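Local coordinates for protein ureidoglycolate hydrolase (PDB 4PXC) that hydrolyses (S)-ureidoglycolate during purine breakdown, working as a manganese-dependent homodimeric amidohydrolase of the peptidase M20 family, at residues D94-S99 with E138-G143; I132-A137 with Y377-F382; G243-V248 with N294-K299. The protein carries 1 engineered substitution. One frame throughout, in Å; residues are numbered along the deposited sequence.

Contact 1: residues D94-S99 with E138-G143; sequences DAIPYS and EPTRFG. With MN (manganese (II) ion), chain D; HGY ((2S)-amino(hydroxy)ethanoic acid), chain E.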
loop_
_atom_site.group_PDB
_atom_site.type_symbol
_atom_site.label_atom_id
_atom_site.label_comp_id
_atom_site.label_asym_id
_atom_site.label_seq_id
_atom_site.Cartn_x
_atom_site.Cartn_y
_atom_site.Cartn_z
ATOM N N ASP A 94 17.830 7.680 12.122
ATOM C CA ASP A 94 16.617 7.098 11.551
ATOM C C ASP A 94 16.943 6.233 10.329
ATOM O O ASP A 94 18.000 6.392 9.699
ATOM C CB ASP A 94 15.490 8.134 11.301
ATOM C CG ASP A 94 15.856 9.205 10.299
ATOM O OD1 ASP A 94 17.047 9.587 10.192
ATOM O OD2 ASP A 94 14.926 9.711 9.628
ATOM N N ALA A 95 16.067 5.269 10.049
ATOM C CA ALA A 95 16.326 4.275 9.017
ATOM C C ALA A 95 15.047 4.028 8.261
ATOM O O ALA A 95 14.007 3.741 8.868
ATOM C CB ALA A 95 16.812 2.978 9.639
ATOM N N ILE A 96 15.109 4.125 6.936
ATOM C CA ILE A 96 13.920 3.853 6.133
ATOM C C ILE A 96 13.573 2.362 6.236
ATOM O O ILE A 96 14.419 1.557 6.667
ATOM C CB ILE A 96 14.119 4.281 4.663
ATOM C CG1 ILE A 96 15.052 3.321 3.931
ATOM C CG2 ILE A 96 14.630 5.714 4.581
ATOM C CD1 ILE A 96 15.257 3.725 2.473
ATOM N N PRO A 97 12.328 1.991 5.871
ATOM C CA PRO A 97 11.878 0.599 5.961
ATOM C C PRO A 97 12.814 -0.405 5.283
ATOM O O PRO A 97 13.180 -0.237 4.109
ATOM C CB PRO A 97 10.531 0.631 5.234
ATOM C CG PRO A 97 10.002 1.991 5.560
ATOM C CD PRO A 97 11.214 2.888 5.489
ATOM N N TYR A 98 13.191 -1.432 6.042
ATOM C CA TYR A 98 14.019 -2.532 5.540
ATOM C C TYR A 98 15.353 -2.061 4.966
ATOM O O TYR A 98 15.727 -2.403 3.844
ATOM C CB TYR A 98 13.216 -3.377 4.545
ATOM C CG TYR A 98 12.078 -4.095 5.239
ATOM C CD1 TYR A 98 12.300 -5.283 5.920
ATOM C CD2 TYR A 98 10.794 -3.568 5.238
ATOM C CE1 TYR A 98 11.264 -5.945 6.565
ATOM C CE2 TYR A 98 9.753 -4.219 5.883
ATOM C CZ TYR A 98 9.997 -5.405 6.545
ATOM O OH TYR A 98 8.965 -6.059 7.188
ATOM N N SER A 99 16.074 -1.287 5.770
ATOM C CA SER A 99 17.360 -0.749 5.363
ATOM C C SER A 99 18.478 -1.346 6.227
ATOM O O SER A 99 18.272 -2.352 6.913
ATOM C CB SER A 99 17.343 0.775 5.456
ATOM O OG SER A 99 16.989 1.186 6.765
ATOM N N GLU A 138 15.777 11.045 7.087
ATOM C CA GLU A 138 14.954 10.336 6.100
ATOM C C GLU A 138 13.543 10.906 5.999
ATOM O O GLU A 138 12.982 11.382 6.997
ATOM C CB GLU A 138 14.883 8.842 6.416
ATOM C CG GLU A 138 16.251 8.205 6.638
ATOM C CD GLU A 138 17.042 8.041 5.360
ATOM O OE1 GLU A 138 16.645 8.583 4.290
ATOM O OE2 GLU A 138 18.072 7.333 5.439
ATOM N N PRO A 139 12.967 10.868 4.788
ATOM C CA PRO A 139 11.646 11.465 4.547
ATOM C C PRO A 139 10.490 10.497 4.822
ATOM O O PRO A 139 9.352 10.829 4.497
ATOM C CB PRO A 139 11.693 11.789 3.049
ATOM C CG PRO A 139 12.542 10.666 2.478
ATOM C CD PRO A 139 13.617 10.429 3.532
ATOM N N THR A 140 10.778 9.335 5.408
ATOM C CA THR A 140 9.780 8.276 5.587
ATOM C C THR A 140 8.434 8.749 6.142
ATOM O O THR A 140 7.375 8.455 5.565
ATOM C CB THR A 140 10.298 7.141 6.498
ATOM O OG1 THR A 140 11.602 6.731 6.070
ATOM C CG2 THR A 140 9.353 5.932 6.461
ATOM N N ARG A 141 8.462 9.504 7.236
ATOM C CA ARG A 141 7.211 9.759 7.955
ATOM C C ARG A 141 6.375 10.889 7.378
ATOM O O ARG A 141 5.172 10.725 7.168
ATOM C CB ARG A 141 7.451 10.019 9.447
ATOM C CG ARG A 141 6.133 10.092 10.224
ATOM C CD ARG A 141 6.316 10.047 11.736
ATOM N NE ARG A 141 5.022 9.877 12.394
ATOM C CZ ARG A 141 4.859 9.516 13.663
ATOM N NH1 ARG A 141 5.917 9.281 14.440
ATOM N NH2 ARG A 141 3.632 9.373 14.153
ATOM N N PHE A 142 7.001 12.033 7.130
ATOM C CA PHE A 142 6.257 13.220 6.713
ATOM C C PHE A 142 6.599 13.655 5.296
ATOM O O PHE A 142 6.149 14.709 4.845
ATOM C CB PHE A 142 6.502 14.386 7.691
ATOM C CG PHE A 142 6.107 14.075 9.110
ATOM C CD1 PHE A 142 4.770 14.015 9.470
ATOM C CD2 PHE A 142 7.072 13.846 10.085
ATOM C CE1 PHE A 142 4.398 13.723 10.778
ATOM C CE2 PHE A 142 6.711 13.555 11.394
ATOM C CZ PHE A 142 5.366 13.489 11.739
ATOM N N GLY A 143 7.398 12.854 4.594
ATOM C CA GLY A 143 7.783 13.187 3.229
ATOM C C GLY A 143 8.830 14.282 3.163
ATOM O O GLY A 143 9.185 14.764 2.077
HETATM MN MN MN D . 19.742 7.172 3.881
HETATM O OXT HGY E . 18.085 9.301 0.124
HETATM C C HGY E . 19.130 9.794 0.649
HETATM O O HGY E . 19.987 10.419 -0.044
HETATM C CA HGY E . 19.399 9.571 2.105
HETATM O OB HGY E . 18.393 8.848 2.713
HETATM N N HGY E . 19.733 10.745 2.860
HETATM O O HOH W 1 12.679 6.419 8.514
HETATM O O HOH W 2 17.744 4.729 5.969
HETATM O O HOH W 3 20.071 9.301 5.001
HETATM O O HOH W 4 21.346 7.888 2.288
#
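Asp-94 and Ile-96, at the end of strand 86-96, keep step with Glu-138 and Thr-140 in the loop across from them, CA of Asp-94 lying 6.6 Å from CA of Glu-138 and CA of Ile-96 lying 6.1 Å from CA of Thr-140, although the two chains diverge in direction. The carboxylate of Asp-94 makes the direct polar link: its OD2 accepts the backbone N of Glu-138 at 3.0 Å, on the syn side and 21° out of the carboxylate plane, with a moderately bent N-H...O angle of 147°. OD2 also binds Ser-136 OG and OD1 takes Ala-137 N, so three donors from consecutive residues grip one carboxylate. OD1 bonds weakly to His-92 ND1 as well, a second-shell role consistent with positioning His-92, a ligand of the other manganese.

Glu-138 is bent at chi2 (-73°), which carries CD over the CG2 branch of Ile-96 at 3.4 Å, the two side chains crossing at about a right angle. OE2 binds a manganese ion at 2.3 Å, a site completed on the protein side by Asp-103 and His-402. A water donates to Glu-138 OE2 at 2.7 Å and accepts from Ile-96 N, tying the strand to the metal site. OE1 is held by Asn-294 of the second subunit. Farther along, Thr-140 CG2 packs against CD of the Pro-97 ring at 3.7 Å.

The contact thus joins the metal-bearing loop that follows strand 129-134 to the C-terminal end of the neighbouring strand 86-96. Strand 38-40 packs on Ala-95 and Pro-97, while helix 174-180 touches Arg-141 and Phe-142.

Contact 2: residues I132-A137 with Y377-F382; sequences ILFTSA and YHDSLF. Engineered in segment 132-137: Ala-137 (natural residue Glu). With HGY ((2S)-amino(hydroxy)ethanoic acid), chain E.
Phe-134 against Asp-379 forms a buried packing contact between strand 129-134 and the start of helix 379-383, in the metal-binding alpha/beta part of the M20 fold, beside the ligand pocket. Both lie deep in the chain, and the link between the two segments is made by stacking and by a shared water. The carboxylate of Asp-379 lies nearly parallel to the phenyl ring, over its CG-CD2 side with CB over the centre, the planes 16° apart and the two side chains pointing opposite ways as they overlap. A CH-pi contact reinforces the stack: Asp-379 CB sits 3.7 Å from the centroid of the Phe-134 ring, only 10° off its normal. The opposite face is covered by Ile-132 CG2, 3.6 Å above the ring plane of Phe-134, so the ring is sandwiched within the core.

The acidic end of Asp-379 is not left to the ring alone. OD1 is bonded to Ser-149 OG in helix 147-152. A water donates to Asp-379 OD1 at 2.5 Å and also to Ser-136 O, bridging the loop and the helix start. OD2 approaches the engineered Ala-137, whose CB is 3.5 Å from OD2; the natural residue there is a glutamate.

The Tyr-377 ring is used at one edge and on one face. The edge meets Ala-137 O, and O of the bound (2S)-amino(hydroxy)ethanoic acid lies over the face, which chi1 of 55° turns against the ligand. The backbone clamps the same molecule: Tyr-377 N donates to ligand O at 3.0 Å, and ligand N donates to Tyr-377 O at 2.9 Å.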
loop_
_atom_site.group_PDB
_atom_site.type_symbol
_atom_site.label_atom_id
_atom_site.label_comp_id
_atom_site.label_asym_id
_atom_site.label_seq_id
_atom_site.Cartn_x
_atom_site.Cartn_y
_atom_site.Cartn_z
ATOM N N ILE A 132 26.224 16.426 16.881
ATOM C CA ILE A 132 24.807 16.591 16.612
ATOM C C ILE A 132 24.179 15.299 16.152
ATOM O O ILE A 132 24.592 14.714 15.135
ATOM C CB ILE A 132 24.545 17.642 15.518
ATOM C CG1 ILE A 132 25.260 18.949 15.856
ATOM C CG2 ILE A 132 23.029 17.859 15.343
ATOM C CD1 ILE A 132 25.106 20.033 14.785
ATOM N N LEU A 133 23.178 14.847 16.902
ATOM C CA LEU A 133 22.269 13.835 16.393
ATOM C C LEU A 133 21.109 14.595 15.778
ATOM O O LEU A 133 20.296 15.191 16.488
ATOM C CB LEU A 133 21.794 12.907 17.511
ATOM C CG LEU A 133 20.607 11.978 17.251
ATOM C CD1 LEU A 133 20.799 11.169 15.978
ATOM C CD2 LEU A 133 20.481 11.047 18.445
ATOM N N PHE A 134 21.053 14.615 14.453
ATOM C CA PHE A 134 19.946 15.267 13.764
ATOM C C PHE A 134 18.673 14.490 14.012
ATOM O O PHE A 134 18.688 13.255 14.041
ATOM C CB PHE A 134 20.256 15.407 12.276
ATOM C CG PHE A 134 21.414 16.317 12.014
ATOM C CD1 PHE A 134 21.228 17.691 11.955
ATOM C CD2 PHE A 134 22.700 15.807 11.875
ATOM C CE1 PHE A 134 22.304 18.545 11.742
ATOM C CE2 PHE A 134 23.783 16.652 11.655
ATOM C CZ PHE A 134 23.584 18.030 11.592
ATOM N N THR A 135 17.565 15.202 14.208
ATOM C CA THR A 135 16.358 14.538 14.695
ATOM C C THR A 135 15.824 13.505 13.694
ATOM O O THR A 135 15.188 12.517 14.079
ATOM C CB THR A 135 15.255 15.562 15.091
ATOM O OG1 THR A 135 14.286 14.926 15.936
ATOM C CG2 THR A 135 14.575 16.149 13.850
ATOM N N SER A 136 16.127 13.717 12.417
ATOM C CA SER A 136 15.722 12.805 11.347
ATOM C C SER A 136 16.290 13.321 10.033
ATOM O O SER A 136 16.241 14.522 9.772
ATOM C CB SER A 136 14.193 12.750 11.239
ATOM O OG SER A 136 13.783 12.208 9.990
ATOM N N ALA A 137 16.847 12.429 9.216
ATOM C CA ALA A 137 17.287 12.797 7.872
ATOM C C ALA A 137 16.413 12.173 6.779
ATOM O O ALA A 137 16.328 12.706 5.665
ATOM C CB ALA A 137 18.747 12.408 7.660
ATOM N N TYR A 377 21.976 12.598 -0.558
ATOM C CA TYR A 377 21.980 13.857 0.187
ATOM C C TYR A 377 22.163 13.527 1.656
ATOM O O TYR A 377 21.992 12.371 2.063
ATOM C CB TYR A 377 20.685 14.690 -0.038
ATOM C CG TYR A 377 19.395 13.954 0.267
ATOM C CD1 TYR A 377 18.559 13.528 -0.760
ATOM C CD2 TYR A 377 19.013 13.680 1.583
ATOM C CE1 TYR A 377 17.382 12.845 -0.490
ATOM C CE2 TYR A 377 17.838 12.993 1.866
ATOM C CZ TYR A 377 17.028 12.584 0.828
ATOM O OH TYR A 377 15.861 11.904 1.106
ATOM N N HIS A 378 22.510 14.539 2.446
ATOM C CA HIS A 378 22.866 14.344 3.852
ATOM C C HIS A 378 22.510 15.598 4.606
ATOM O O HIS A 378 22.298 16.637 4.000
ATOM C CB HIS A 378 24.385 14.142 3.982
ATOM C CG HIS A 378 24.898 12.944 3.246
ATOM N ND1 HIS A 378 24.785 11.664 3.745
ATOM C CD2 HIS A 378 25.520 12.834 2.050
ATOM C CE1 HIS A 378 25.315 10.813 2.881
ATOM N NE2 HIS A 378 25.773 11.503 1.844
ATOM N N ASP A 379 22.484 15.528 5.932
ATOM C CA ASP A 379 22.318 16.746 6.719
ATOM C C ASP A 379 23.385 17.803 6.387
ATOM O O ASP A 379 23.136 19.007 6.511
ATOM C CB ASP A 379 22.332 16.406 8.208
ATOM C CG ASP A 379 21.110 15.610 8.620
ATOM O OD1 ASP A 379 19.997 16.177 8.533
ATOM O OD2 ASP A 379 21.248 14.435 9.022
ATOM N N SER A 380 24.557 17.343 5.955
ATOM C CA SER A 380 25.638 18.226 5.510
ATOM C C SER A 380 25.179 19.193 4.430
ATOM O O SER A 380 25.679 20.314 4.334
ATOM C CB SER A 380 26.790 17.400 4.957
ATOM O OG SER A 380 27.446 16.706 6.008
ATOM N N LEU A 381 24.244 18.752 3.598
ATOM C CA LEU A 381 23.730 19.603 2.530
ATOM C C LEU A 381 23.170 20.906 3.104
ATOM O O LEU A 381 23.390 21.994 2.563
ATOM C CB LEU A 381 22.655 18.857 1.718
ATOM C CG LEU A 381 21.964 19.650 0.609
ATOM C CD1 LEU A 381 22.986 20.159 -0.398
ATOM C CD2 LEU A 381 20.896 18.773 -0.064
ATOM N N PHE A 382 22.476 20.797 4.228
ATOM C CA PHE A 382 21.823 21.963 4.806
ATOM C C PHE A 382 22.673 22.666 5.842
ATOM O O PHE A 382 22.581 23.885 5.999
ATOM C CB PHE A 382 20.441 21.579 5.323
ATOM C CG PHE A 382 19.577 21.010 4.243
ATOM C CD1 PHE A 382 18.931 21.850 3.348
ATOM C CD2 PHE A 382 19.493 19.637 4.055
ATOM C CE1 PHE A 382 18.167 21.330 2.315
ATOM C CE2 PHE A 382 18.739 19.112 3.022
ATOM C CZ PHE A 382 18.068 19.965 2.150
HETATM O OXT HGY E . 18.085 9.301 0.124
HETATM C C HGY E . 19.130 9.794 0.649
HETATM O O HGY E . 19.987 10.419 -0.044
HETATM C CA HGY E . 19.399 9.571 2.105
HETATM O OB HGY E . 18.393 8.848 2.713
HETATM N N HGY E . 19.733 10.745 2.860
HETATM O O HOH W 5 17.967 16.447 10.005
#

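Contact 3: residues G243-V248 with N294-K299; sequences GHAGAV and NSIPSK. With HGY ((2S)-amino(hydroxy)ethanoic acid), chain H.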
loop_
_atom_site.group_PDB
_atom_site.type_symbol
_atom_site.label_atom_id
_atom_site.label_comp_id
_atom_site.label_asym_id
_atom_site.label_seq_id
_atom_site.Cartn_x
_atom_site.Cartn_y
_atom_site.Cartn_z
ATOM N N GLY A 243 -14.651 1.859 -10.072
ATOM C CA GLY A 243 -15.791 1.004 -10.340
ATOM C C GLY A 243 -15.449 -0.467 -10.450
ATOM O O GLY A 243 -14.351 -0.911 -10.107
ATOM N N HIS A 244 -16.409 -1.231 -10.950
ATOM C CA HIS A 244 -16.352 -2.678 -10.875
ATOM C C HIS A 244 -15.444 -3.258 -11.965
ATOM O O HIS A 244 -15.698 -3.060 -13.149
ATOM C CB HIS A 244 -17.777 -3.226 -11.012
ATOM C CG HIS A 244 -17.913 -4.668 -10.635
ATOM N ND1 HIS A 244 -17.294 -5.683 -11.332
ATOM C CD2 HIS A 244 -18.616 -5.267 -9.643
ATOM C CE1 HIS A 244 -17.594 -6.844 -10.780
ATOM N NE2 HIS A 244 -18.401 -6.621 -9.754
ATOM N N ALA A 245 -14.396 -3.977 -11.561
ATOM C CA ALA A 245 -13.379 -4.473 -12.497
ATOM C C ALA A 245 -13.964 -5.439 -13.515
ATOM O O ALA A 245 -13.433 -5.585 -14.624
ATOM C CB ALA A 245 -12.233 -5.165 -11.738
ATOM N N GLY A 246 -15.043 -6.117 -13.133
ATOM C CA GLY A 246 -15.633 -7.108 -14.011
ATOM C C GLY A 246 -16.680 -6.540 -14.937
ATOM O O GLY A 246 -16.929 -7.079 -16.014
ATOM N N ALA A 247 -17.295 -5.439 -14.519
ATOM C CA ALA A 247 -18.479 -4.919 -15.203
ATOM C C ALA A 247 -18.237 -3.672 -16.052
ATOM O O ALA A 247 -18.979 -3.426 -17.008
ATOM C CB ALA A 247 -19.600 -4.654 -14.191
ATOM N N VAL A 248 -17.224 -2.873 -15.725
ATOM C CA VAL A 248 -16.965 -1.675 -16.536
ATOM C C VAL A 248 -16.173 -2.079 -17.766
ATOM O O VAL A 248 -15.032 -2.552 -17.655
ATOM C CB VAL A 248 -16.195 -0.574 -15.760
ATOM C CG1 VAL A 248 -16.006 0.668 -16.649
ATOM C CG2 VAL A 248 -16.927 -0.206 -14.482
ATOM N N ASN A 294 -10.784 -6.570 -7.415
ATOM C CA ASN A 294 -11.955 -6.448 -8.291
ATOM C C ASN A 294 -12.547 -5.042 -8.353
ATOM O O ASN A 294 -13.739 -4.861 -8.623
ATOM C CB ASN A 294 -13.023 -7.495 -7.940
ATOM C CG ASN A 294 -13.391 -7.495 -6.470
ATOM O OD1 ASN A 294 -12.723 -6.865 -5.648
ATOM N ND2 ASN A 294 -14.463 -8.221 -6.127
ATOM N N SER A 295 -11.694 -4.044 -8.132
ATOM C CA SER A 295 -12.116 -2.647 -8.160
ATOM C C SER A 295 -11.095 -1.847 -8.964
ATOM O O SER A 295 -9.899 -1.886 -8.666
ATOM C CB SER A 295 -12.189 -2.118 -6.723
ATOM O OG SER A 295 -12.715 -0.798 -6.672
ATOM N N ILE A 296 -11.545 -1.138 -9.996
ATOM C CA ILE A 296 -10.625 -0.341 -10.809
ATOM C C ILE A 296 -10.110 0.840 -9.974
ATOM O O ILE A 296 -10.905 1.545 -9.343
ATOM C CB ILE A 296 -11.320 0.205 -12.086
ATOM C CG1 ILE A 296 -11.985 -0.926 -12.882
ATOM C CG2 ILE A 296 -10.329 0.955 -12.973
ATOM C CD1 ILE A 296 -12.990 -0.424 -13.926
ATOM N N PRO A 297 -8.782 1.043 -9.935
ATOM C CA PRO A 297 -8.238 2.137 -9.122
ATOM C C PRO A 297 -8.831 3.487 -9.511
ATOM O O PRO A 297 -8.769 3.854 -10.685
ATOM C CB PRO A 297 -6.742 2.124 -9.470
ATOM C CG PRO A 297 -6.462 0.694 -9.849
ATOM C CD PRO A 297 -7.720 0.240 -10.571
ATOM N N SER A 298 -9.390 4.206 -8.538
ATOM C CA SER A 298 -9.921 5.545 -8.781
ATOM C C SER A 298 -8.903 6.605 -8.392
ATOM O O SER A 298 -9.048 7.760 -8.775
ATOM C CB SER A 298 -11.231 5.777 -8.017
ATOM O OG SER A 298 -11.108 5.359 -6.665
ATOM N N LYS A 299 -7.895 6.223 -7.610
ATOM C CA LYS A 299 -6.802 7.137 -7.279
ATOM C C LYS A 299 -5.496 6.378 -7.270
ATOM O O LYS A 299 -5.439 5.235 -6.819
ATOM C CB LYS A 299 -7.001 7.809 -5.911
ATOM C CG LYS A 299 -8.086 8.864 -5.889
ATOM C CD LYS A 299 -8.046 9.673 -4.602
ATOM C CE LYS A 299 -9.224 10.639 -4.554
ATOM N NZ LYS A 299 -9.179 11.566 -3.387
HETATM O OXT HGY H . -15.930 -9.227 -8.530
HETATM C C HGY H . -17.151 -9.507 -8.649
HETATM O O HGY H . -17.580 -9.933 -9.752
HETATM C CA HGY H . -18.093 -9.283 -7.509
HETATM O OB HGY H . -17.404 -8.792 -6.424
HETATM N N HGY H . -18.775 -10.483 -7.118
HETATM O O HOH W 6 -12.986 1.537 -7.889
#
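Ile-296 N donates to Gly-243 O at 2.8 Å with an N-H...O angle of 162°, and Ala-245 N donates to Asn-294 O at 3.1 Å. The second donor stands above the carbonyl plane of Asn-294, 61° out of it; His-402 of the second subunit also bonds this oxygen. A water binds Gly-243 N, Ser-295 OG and Ile-296 O together. Between these bonds His-244 and Ser-295 form an antiparallel non-hydrogen-bonded pair.

Asn-294 CG stands between the backbone N and the carbonyl carbon (chi1 52°); from there ND2 reaches the ligand in the second subunit's active site, donating to its OXT at 3.0 Å, and also bonds Glu-138 there. The His-244 ring brings its edge to the same ligand, CE1 lying 3.3 Å from ligand O, and stacks on His-402 of the second subunit. Gly-246 N, close to the ring plane, fixes the ring's rotation by donating to His-244 ND1 at 2.9 Å. Replacing His-244 by an alanine removes ND1 and the ring, and would probably leave Gly-246 N without its mate and open a gap beside the ligand and His-402 of that subunit.

Beyond the polar groups, Ile-296 packs CD1 against Val-248 CB at 3.7 Å, and its CG1 lies over Ala-245 CA.

Backbone bonds and a small apolar patch probably help to hold two substrate-binding side chains of the dimerization region, which reach into the partner subunit's active site.

In the fold
From the N terminus, strand 86-96 leads into contact 1, which closes a loop of 38 residues back to 138-143. Segment 132-137 lies inside that loop but pairs with 377-382, so contacts 1 and 2 cross; they touch, sharing one ligand and the neighbouring strands 86-96 and 129-134. Contact 2 spans 239 residues, and contact 3 is nested within this long loop, in series after contact 1. It ties the short strand 243-244 to strand 295-308 in the dimerization region, its centre about 32 Å from that of contact 1 and about 43 Å from that of contact 2. Across the dimer, it faces the other subunit's metal site.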